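Local coordinates for protein acetolactate synthase isozyme 1 large subunit (Escherichia coli, PDB 6LPI) that binds thiamine diphosphate, a magnesium ion and flavin-adenine dinucleotide as the large subunit of a thiamine-diphosphate-dependent enzyme, at residues 475-480 against 490-495; 482-487 against 547-552. All coordinates share one frame; numbering follows the deposited sequence.

Interaction 1 (475-480 against 490-495); sequences GLVHQQ and FAATYP. With TPP (thiamine diphosphate), chain J.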
ATOM      1  N   GLY B 475      18.582  -9.881   9.889  1.00 48.78           N
ATOM      2  CA  GLY B 475      18.343 -11.105   9.147  1.00 51.10           C
ATOM      3  C   GLY B 475      18.271 -10.909   7.657  1.00 52.90           C
ATOM      4  O   GLY B 475      18.948 -11.609   6.902  1.00 49.82           O
ATOM      5  N   LEU B 476      17.393 -10.016   7.211  1.00 55.35           N
ATOM      6  CA  LEU B 476      17.434  -9.635   5.810  1.00 53.90           C
ATOM      7  C   LEU B 476      18.697  -8.817   5.566  1.00 55.80           C
ATOM      8  O   LEU B 476      19.392  -9.001   4.558  1.00 61.38           O
ATOM      9  CB  LEU B 476      16.158  -8.880   5.456  1.00 53.08           C
ATOM     10  CG  LEU B 476      15.636  -8.728   4.031  1.00 44.23           C
ATOM     11  CD1 LEU B 476      16.352  -7.625   3.293  1.00 53.70           C
ATOM     12  CD2 LEU B 476      15.768 -10.054   3.331  1.00 39.20           C
ATOM     13  N   VAL B 477      19.036  -7.951   6.531  1.00 55.34           N
ATOM     14  CA  VAL B 477      20.332  -7.278   6.539  1.00 57.77           C
ATOM     15  C   VAL B 477      21.450  -8.308   6.648  1.00 57.97           C
ATOM     16  O   VAL B 477      22.416  -8.273   5.888  1.00 62.71           O
ATOM     17  CB  VAL B 477      20.409  -6.250   7.686  1.00 61.50           C
ATOM     18  CG1 VAL B 477      21.822  -5.758   7.863  1.00 62.24           C
ATOM     19  CG2 VAL B 477      19.479  -5.076   7.452  1.00 60.16           C
ATOM     20  N   HIS B 478      21.316  -9.262   7.578  1.00 57.78           N
ATOM     21  CA  HIS B 478      22.330 -10.309   7.763  1.00 58.35           C
ATOM     22  C   HIS B 478      22.659 -10.994   6.442  1.00 61.72           C
ATOM     23  O   HIS B 478      23.827 -11.277   6.136  1.00 64.03           O
ATOM     24  CB  HIS B 478      21.808 -11.327   8.780  1.00 53.26           C
ATOM     25  CG  HIS B 478      22.792 -12.374   9.191  1.00 55.58           C
ATOM     26  ND1 HIS B 478      23.238 -13.360   8.337  1.00 57.78           N
ATOM     27  CD2 HIS B 478      23.377 -12.619  10.389  1.00 53.18           C
ATOM     28  CE1 HIS B 478      24.075 -14.153   8.984  1.00 57.54           C
ATOM     29  NE2 HIS B 478      24.175 -13.726  10.231  1.00 57.18           N
ATOM     30  N   GLN B 479      21.635 -11.225   5.624  1.00 61.48           N
ATOM     31  CA  GLN B 479      21.848 -11.903   4.364  1.00 56.38           C
ATOM     32  C   GLN B 479      22.463 -10.958   3.343  1.00 56.83           C
ATOM     33  O   GLN B 479      23.373 -11.355   2.607  1.00 63.85           O
ATOM     34  CB  GLN B 479      20.522 -12.502   3.883  1.00 54.02           C
ATOM     35  CG  GLN B 479      20.486 -12.961   2.434  1.00 57.46           C
ATOM     36  CD  GLN B 479      19.218 -13.750   2.147  1.00 57.79           C
ATOM     37  OE1 GLN B 479      18.395 -13.957   3.037  1.00 61.71           O
ATOM     38  NE2 GLN B 479      19.095 -14.263   0.936  1.00 52.88           N
ATOM     39  N   GLN B 480      22.045  -9.687   3.334  1.00 48.00           N
ATOM     40  CA  GLN B 480      22.637  -8.742   2.385  1.00 48.89           C
ATOM     41  C   GLN B 480      24.109  -8.450   2.697  1.00 50.73           C
ATOM     42  O   GLN B 480      24.941  -8.384   1.788  1.00 46.48           O
ATOM     43  CB  GLN B 480      21.828  -7.440   2.353  1.00 47.99           C
ATOM     44  CG  GLN B 480      20.721  -7.420   1.290  1.00 60.97           C
ATOM     45  CD  GLN B 480      19.713  -6.305   1.506  1.00 67.42           C
ATOM     46  OE1 GLN B 480      19.490  -5.861   2.633  1.00 70.28           O
ATOM     47  NE2 GLN B 480      19.109  -5.832   0.419  1.00 68.49           N
ATOM     48  N   PHE B 490      27.477  -6.912  10.346  1.00 50.85           N
ATOM     49  CA  PHE B 490      27.782  -5.880  11.323  1.00 50.87           C
ATOM     50  C   PHE B 490      26.479  -5.219  11.773  1.00 56.91           C
ATOM     51  O   PHE B 490      25.571  -4.988  10.962  1.00 48.06           O
ATOM     52  CB  PHE B 490      28.735  -4.843  10.737  1.00 50.78           C
ATOM     53  CG  PHE B 490      28.982  -3.675  11.638  1.00 52.72           C
ATOM     54  CD1 PHE B 490      29.699  -3.824  12.796  1.00 52.85           C
ATOM     55  CD2 PHE B 490      28.482  -2.425  11.330  1.00 61.07           C
ATOM     56  CE1 PHE B 490      29.934  -2.761  13.623  1.00 53.01           C
ATOM     57  CE2 PHE B 490      28.719  -1.352  12.161  1.00 60.55           C
ATOM     58  CZ  PHE B 490      29.451  -1.530  13.311  1.00 55.88           C
ATOM     59  N   ALA B 491      26.373  -4.966  13.082  1.00 53.90           N
ATOM     60  CA  ALA B 491      25.231  -4.262  13.667  1.00 56.18           C
ATOM     61  C   ALA B 491      23.889  -4.924  13.334  1.00 59.41           C
ATOM     62  O   ALA B 491      22.844  -4.258  13.313  1.00 56.70           O
ATOM     63  CB  ALA B 491      25.227  -2.803  13.215  1.00 56.56           C
ATOM     64  N   ALA B 492      23.896  -6.241  13.101  1.00 60.22           N
ATOM     65  CA  ALA B 492      22.696  -6.962  12.691  1.00 57.00           C
ATOM     66  C   ALA B 492      22.405  -8.199  13.536  1.00 64.45           C
ATOM     67  O   ALA B 492      21.548  -9.006  13.154  1.00 64.54           O
ATOM     68  CB  ALA B 492      22.792  -7.360  11.212  1.00 47.53           C
ATOM     69  N   THR B 493      23.077  -8.371  14.669  1.00 66.15           N
ATOM     70  CA  THR B 493      22.877  -9.529  15.526  1.00 64.79           C
ATOM     71  C   THR B 493      22.521  -9.062  16.932  1.00 58.13           C
ATOM     72  O   THR B 493      22.794  -7.917  17.304  1.00 54.19           O
ATOM     73  CB  THR B 493      24.128 -10.423  15.552  1.00 58.52           C
ATOM     74  OG1 THR B 493      25.298  -9.599  15.610  1.00 59.11           O
ATOM     75  CG2 THR B 493      24.187 -11.272  14.301  1.00 55.46           C
ATOM     76  N   TYR B 494      21.823  -9.931  17.672  1.00 55.88           N
ATOM     77  CA  TYR B 494      21.421  -9.750  19.061  1.00 55.34           C
ATOM     78  C   TYR B 494      22.014 -10.863  19.925  1.00 58.73           C
ATOM     79  O   TYR B 494      22.200 -11.988  19.447  1.00 60.05           O
ATOM     80  CB  TYR B 494      19.898  -9.775  19.202  1.00 53.96           C
ATOM     81  CG  TYR B 494      19.129  -8.781  18.376  1.00 51.13           C
ATOM     82  CD1 TYR B 494      19.247  -7.412  18.570  1.00 53.03           C
ATOM     83  CD2 TYR B 494      18.288  -9.228  17.366  1.00 58.53           C
ATOM     84  CE1 TYR B 494      18.518  -6.511  17.779  1.00 47.07           C
ATOM     85  CE2 TYR B 494      17.567  -8.345  16.577  1.00 56.09           C
ATOM     86  CZ  TYR B 494      17.677  -6.998  16.783  1.00 53.69           C
ATOM     87  OH  TYR B 494      16.925  -6.169  15.976  1.00 56.02           O
ATOM     88  N   PRO B 495      22.286 -10.595  21.206  1.00 61.57           N
ATOM     89  CA  PRO B 495      22.901 -11.632  22.063  1.00 69.98           C
ATOM     90  C   PRO B 495      21.980 -12.776  22.462  1.00 76.34           C
ATOM     91  O   PRO B 495      22.468 -13.882  22.734  1.00 79.87           O
ATOM     92  CB  PRO B 495      23.343 -10.847  23.305  1.00 71.97           C
ATOM     93  CG  PRO B 495      23.240  -9.382  22.917  1.00 62.35           C
ATOM     94  CD  PRO B 495      22.163  -9.306  21.901  1.00 59.44           C
TER
HETATM   95  N1' TPP J 602      14.237  -0.054   9.942  1.00 31.71           N
HETATM   96  C2' TPP J 602      12.878  -0.106   9.686  1.00 35.82           C
HETATM   97  CM2 TPP J 602      11.896   0.652  10.530  1.00 37.67           C
HETATM   98  N3' TPP J 602      12.388  -0.850   8.642  1.00 36.20           N
HETATM   99  C4' TPP J 602      13.236  -1.534   7.818  1.00 32.72           C
HETATM  100  N4' TPP J 602      12.690  -2.223   6.816  1.00 30.60           N
HETATM  101  C5' TPP J 602      14.611  -1.492   8.064  1.00 28.97           C
HETATM  102  C6' TPP J 602      15.099  -0.748   9.135  1.00 23.86           C
HETATM  103  C7' TPP J 602      15.580  -2.272   7.199  1.00 33.11           C
HETATM  104  N3  TPP J 602      15.326  -3.674   7.399  1.00 34.84           N
HETATM  105  C2  TPP J 602      14.523  -4.414   6.563  1.00 44.43           C
HETATM  106  S1  TPP J 602      14.366  -5.944   6.985  1.00 45.41           S
HETATM  107  C5  TPP J 602      15.329  -5.730   8.265  1.00 44.54           C
HETATM  108  C4  TPP J 602      15.792  -4.446   8.409  1.00 34.90           C
HETATM  109  CM4 TPP J 602      16.694  -4.044   9.526  1.00 44.18           C
HETATM  110  C6  TPP J 602      15.607  -6.914   9.160  1.00 45.41           C
HETATM  111  C7  TPP J 602      14.322  -7.598   9.622  1.00 50.63           C
HETATM  112  O7  TPP J 602      14.517  -8.043  10.946  1.00 48.63           O
HETATM  113  PA  TPP J 602      13.604  -9.209  11.589  1.00 49.27           P
HETATM  114  O1A TPP J 602      12.366  -8.646  12.234  1.00 41.74           O
HETATM  115  O2A TPP J 602      14.502  -9.920  12.584  1.00 56.10           O
HETATM  116  O3A TPP J 602      13.118 -10.168  10.392  1.00 48.52           O
HETATM  117  PB  TPP J 602      13.971 -11.453   9.860  1.00 54.88           P
HETATM  118  O1B TPP J 602      12.999 -12.511   9.335  1.00 40.72           O
HETATM  119  O2B TPP J 602      14.944 -11.090   8.765  1.00 51.72           O
HETATM  120  O3B TPP J 602      14.829 -11.984  10.990  1.00 60.79           O
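V477 divides its two methyls between protein and cofactor: CG1 meets A492 CB at 3.8 Å, while V477 CG2 lies 3.6 Å from CM4 of thiamine diphosphate. The fork is set by chi1 (169°), which places CG1 anti to the backbone N, on the side of A492, and leaves CG2 beside that N and facing the methylated thiazolium. A492 carries most of the second segment's share. Its CB points at the first turn of the helix, where the CA atoms of H478 and A492 stand 6.0 Å apart. No hydrogen bond joins the two segments, although a backbone hydrogen bond ties A492 to L474, the residue just before G475. The helix follows strand 464-470 of the parallel sheet in the C-terminal thiamine-diphosphate-binding domain, and G475 is its N-cap. From there the first turn is closed by Q479 N to G475 O at 3.0 Å. This end of the helix meets the cofactor's diphosphate: L476 N is 3.1 Å from O2B, and the CA of G475 is 3.4 Å from the same oxygen. The helix dipole may therefore favour the negative charge there. L476 CB packs 3.8 Å from the cofactor's S1. Farther out, H478 offers the edge of its imidazole to the loop, with CD2 4.2 Å from T493 CG2 and that methyl near the ring plane.

Interaction 2 (482-487 against 547-552); sequences SLFYEQ and YPMVPP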
ATOM      1  N   SER B 482      26.229 -10.440   4.484  1.00 57.93           N
ATOM      2  CA  SER B 482      27.047 -11.638   4.311  1.00 55.55           C
ATOM      3  C   SER B 482      27.232 -11.976   2.825  1.00 56.94           C
ATOM      4  O   SER B 482      28.323 -12.370   2.399  1.00 59.11           O
ATOM      5  CB  SER B 482      26.455 -12.793   5.133  1.00 57.65           C
ATOM      6  OG  SER B 482      25.470 -13.523   4.447  1.00 66.08           O
ATOM      7  N   LEU B 483      26.221 -11.727   1.995  1.00 56.70           N
ATOM      8  CA  LEU B 483      26.368 -12.089   0.588  1.00 62.46           C
ATOM      9  C   LEU B 483      27.036 -11.003  -0.253  1.00 66.86           C
ATOM     10  O   LEU B 483      27.720 -11.327  -1.233  1.00 70.64           O
ATOM     11  CB  LEU B 483      25.000 -12.422  -0.014  1.00 66.24           C
ATOM     12  CG  LEU B 483      24.318 -13.795   0.089  1.00 62.31           C
ATOM     13  CD1 LEU B 483      24.381 -14.418   1.452  1.00 62.29           C
ATOM     14  CD2 LEU B 483      22.873 -13.585  -0.330  1.00 54.13           C
ATOM     15  N   PHE B 484      26.888  -9.723   0.108  1.00 61.28           N
ATOM     16  CA  PHE B 484      27.258  -8.651  -0.813  1.00 54.90           C
ATOM     17  C   PHE B 484      28.262  -7.622  -0.309  1.00 49.13           C
ATOM     18  O   PHE B 484      28.762  -6.849  -1.127  1.00 55.51           O
ATOM     19  CB  PHE B 484      26.004  -7.919  -1.294  1.00 51.16           C
ATOM     20  CG  PHE B 484      25.026  -8.825  -1.957  1.00 53.59           C
ATOM     21  CD1 PHE B 484      25.412  -9.577  -3.054  1.00 47.82           C
ATOM     22  CD2 PHE B 484      23.728  -8.931  -1.485  1.00 60.28           C
ATOM     23  CE1 PHE B 484      24.519 -10.422  -3.679  1.00 55.05           C
ATOM     24  CE2 PHE B 484      22.829  -9.777  -2.098  1.00 65.14           C
ATOM     25  CZ  PHE B 484      23.225 -10.526  -3.202  1.00 66.06           C
ATOM     26  N   TYR B 485      28.534  -7.534   0.988  1.00 57.34           N
ATOM     27  CA  TYR B 485      29.445  -6.518   1.500  1.00 53.44           C
ATOM     28  C   TYR B 485      30.693  -7.170   2.073  1.00 59.39           C
ATOM     29  O   TYR B 485      30.619  -8.254   2.659  1.00 70.31           O
ATOM     30  CB  TYR B 485      28.738  -5.643   2.527  1.00 48.00           C
ATOM     31  CG  TYR B 485      27.737  -4.682   1.902  1.00 45.65           C
ATOM     32  CD1 TYR B 485      26.483  -5.116   1.493  1.00 44.32           C
ATOM     33  CD2 TYR B 485      28.050  -3.331   1.737  1.00 44.99           C
ATOM     34  CE1 TYR B 485      25.565  -4.233   0.931  1.00 55.96           C
ATOM     35  CE2 TYR B 485      27.130  -2.433   1.188  1.00 56.38           C
ATOM     36  CZ  TYR B 485      25.891  -2.893   0.780  1.00 57.76           C
ATOM     37  OH  TYR B 485      24.975  -2.023   0.219  1.00 63.30           O
ATOM     38  N   GLU B 486      31.855  -6.546   1.844  1.00 60.66           N
ATOM     39  CA  GLU B 486      33.098  -7.302   2.017  1.00 65.49           C
ATOM     40  C   GLU B 486      33.377  -7.609   3.485  1.00 57.79           C
ATOM     41  O   GLU B 486      33.941  -8.658   3.795  1.00 60.22           O
ATOM     42  CB  GLU B 486      34.282  -6.572   1.362  1.00 61.78           C
ATOM     43  N   GLN B 487      32.942  -6.755   4.403  1.00 65.80           N
ATOM     44  CA  GLN B 487      33.222  -6.958   5.818  1.00 59.98           C
ATOM     45  C   GLN B 487      32.093  -7.651   6.536  1.00 56.72           C
ATOM     46  O   GLN B 487      32.093  -7.693   7.760  1.00 57.39           O
ATOM     47  CB  GLN B 487      33.583  -5.647   6.506  1.00 62.22           C
ATOM     48  CG  GLN B 487      35.040  -5.253   6.251  1.00 76.92           C
ATOM     49  CD  GLN B 487      35.315  -4.691   4.878  1.00 86.26           C
ATOM     50  OE1 GLN B 487      34.715  -5.092   3.891  1.00 92.88           O
ATOM     51  NE2 GLN B 487      36.288  -3.793   4.802  1.00 90.49           N
ATOM     52  N   TYR B 547      16.074 -17.904  -0.372  1.00 72.22           N
ATOM     53  CA  TYR B 547      16.514 -18.169  -1.729  1.00 66.90           C
ATOM     54  C   TYR B 547      15.316 -18.503  -2.616  1.00 68.41           C
ATOM     55  O   TYR B 547      14.326 -19.073  -2.150  1.00 73.56           O
ATOM     56  CB  TYR B 547      17.537 -19.316  -1.776  1.00 59.39           C
ATOM     57  CG  TYR B 547      18.929 -18.938  -1.289  1.00 65.98           C
ATOM     58  CD1 TYR B 547      19.521 -17.729  -1.655  1.00 63.43           C
ATOM     59  CD2 TYR B 547      19.664 -19.807  -0.470  1.00 69.91           C
ATOM     60  CE1 TYR B 547      20.799 -17.386  -1.206  1.00 59.13           C
ATOM     61  CE2 TYR B 547      20.947 -19.477  -0.030  1.00 67.64           C
ATOM     62  CZ  TYR B 547      21.507 -18.267  -0.399  1.00 62.07           C
ATOM     63  OH  TYR B 547      22.772 -17.948   0.049  1.00 63.85           O
ATOM     64  N   PRO B 548      15.370 -18.141  -3.897  1.00 62.64           N
ATOM     65  CA  PRO B 548      16.496 -17.388  -4.460  1.00 62.91           C
ATOM     66  C   PRO B 548      16.423 -15.890  -4.163  1.00 64.75           C
ATOM     67  O   PRO B 548      15.379 -15.376  -3.765  1.00 56.81           O
ATOM     68  CB  PRO B 548      16.394 -17.672  -5.957  1.00 61.52           C
ATOM     69  CG  PRO B 548      14.959 -17.999  -6.199  1.00 63.10           C
ATOM     70  CD  PRO B 548      14.395 -18.561  -4.917  1.00 61.11           C
ATOM     71  N   MET B 549      17.566 -15.220  -4.304  1.00 74.74           N
ATOM     72  CA  MET B 549      17.672 -13.776  -4.163  1.00 71.16           C
ATOM     73  C   MET B 549      18.217 -13.154  -5.449  1.00 69.70           C
ATOM     74  O   MET B 549      19.137 -13.694  -6.074  1.00 66.70           O
ATOM     75  CB  MET B 549      18.573 -13.416  -2.980  1.00 70.77           C
ATOM     76  CG  MET B 549      18.746 -11.925  -2.799  1.00 78.25           C
ATOM     77  SD  MET B 549      19.984 -11.502  -1.569  1.00 82.86           S
ATOM     78  CE  MET B 549      19.054 -10.454  -0.446  1.00 82.46           C
ATOM     79  N   VAL B 550      17.640 -12.029  -5.856  1.00 70.24           N
ATOM     80  CA  VAL B 550      18.186 -11.212  -6.942  1.00 67.41           C
ATOM     81  C   VAL B 550      18.997 -10.093  -6.323  1.00 68.21           C
ATOM     82  O   VAL B 550      18.435  -9.249  -5.596  1.00 63.67           O
ATOM     83  CB  VAL B 550      17.087 -10.648  -7.861  1.00 59.24           C
ATOM     84  CG1 VAL B 550      17.718  -9.900  -9.015  1.00 59.19           C
ATOM     85  CG2 VAL B 550      16.185 -11.758  -8.386  1.00 57.27           C
ATOM     86  N   PRO B 551      20.309 -10.033  -6.549  1.00 68.06           N
ATOM     87  CA  PRO B 551      21.139  -8.990  -5.953  1.00 70.55           C
ATOM     88  C   PRO B 551      20.654  -7.624  -6.393  1.00 77.77           C
ATOM     89  O   PRO B 551      20.230  -7.455  -7.547  1.00 75.95           O
ATOM     90  CB  PRO B 551      22.538  -9.286  -6.510  1.00 63.93           C
ATOM     91  CG  PRO B 551      22.491 -10.720  -6.876  1.00 63.82           C
ATOM     92  CD  PRO B 551      21.100 -10.982  -7.342  1.00 61.19           C
ATOM     93  N   PRO B 552      20.679  -6.637  -5.501  1.00 81.17           N
ATOM     94  CA  PRO B 552      20.148  -5.314  -5.856  1.00 71.93           C
ATOM     95  C   PRO B 552      20.866  -4.771  -7.086  1.00 73.17           C
ATOM     96  O   PRO B 552      22.091  -4.878  -7.210  1.00 64.60           O
ATOM     97  CB  PRO B 552      20.419  -4.468  -4.605  1.00 71.28           C
ATOM     98  CG  PRO B 552      20.644  -5.457  -3.490  1.00 78.98           C
ATOM     99  CD  PRO B 552      21.243  -6.677  -4.139  1.00 81.39           C
TER
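M549 and F484 form a Met-aromatic contact where the last turn of helix 476-484 meets the extended C-terminal tail that follows strand 534-539. The sulfur SD of M549 sits at the edge of the phenyl ring, 4.6 Å from the F484 ring centroid and 80° off the ring normal; its nearest ring atom is F484 CE2, at 3.4 Å. The methionine side chain runs straight through its first two torsions and bends only at chi3 (-124°); it and the phenylalanine side chain run past one another from opposing directions. Proline contacts make up the second group. P551 CB approaches F484 CZ at 3.6 Å, the two side chains crossing at about a right angle, and P552 CD lies over one ring face, 4.0 Å from F484 CE2. The other face is backed within the helix by L483 CB, 3.8 Å above the ring plane and over its centre, so the phenyl is held between leucine and proline. On the tail side, backbone bonds tie M549 to V560, the last modelled residue, and V550 to M263 of the central domain. L483 supplies the remaining van der Waals contacts, and its two methyls part. CD2 takes M549 SD at 3.8 Å and touches the Y547 ring obliquely; CD1 approaches the phenol of Y547, 4.1 Å from its OH.

Overall arrangement
Helix 476-484 serves both contacts: interaction 1 uses its N-terminal turn, interaction 2 its last turn, and their centres are about 12 Å apart. They touch through the helix's middle, where M549 SD packs 3.8 Å from Q479 NE2 and M549 CE lies 3.9 Å from Q480 CG. The same Q479 amide is hydrogen-bonded to V546 O and to Q393 NE2, and Q393 N in turn binds thiamine diphosphate. Interaction 1 borders that cofactor directly, L476 N and G475 CA both facing O2B of its diphosphate. Interaction 2 lies farther from thiamine diphosphate, with the nearest atoms of the M549 side chain about 10 Å from it and about 8 Å from the flavin-adenine dinucleotide.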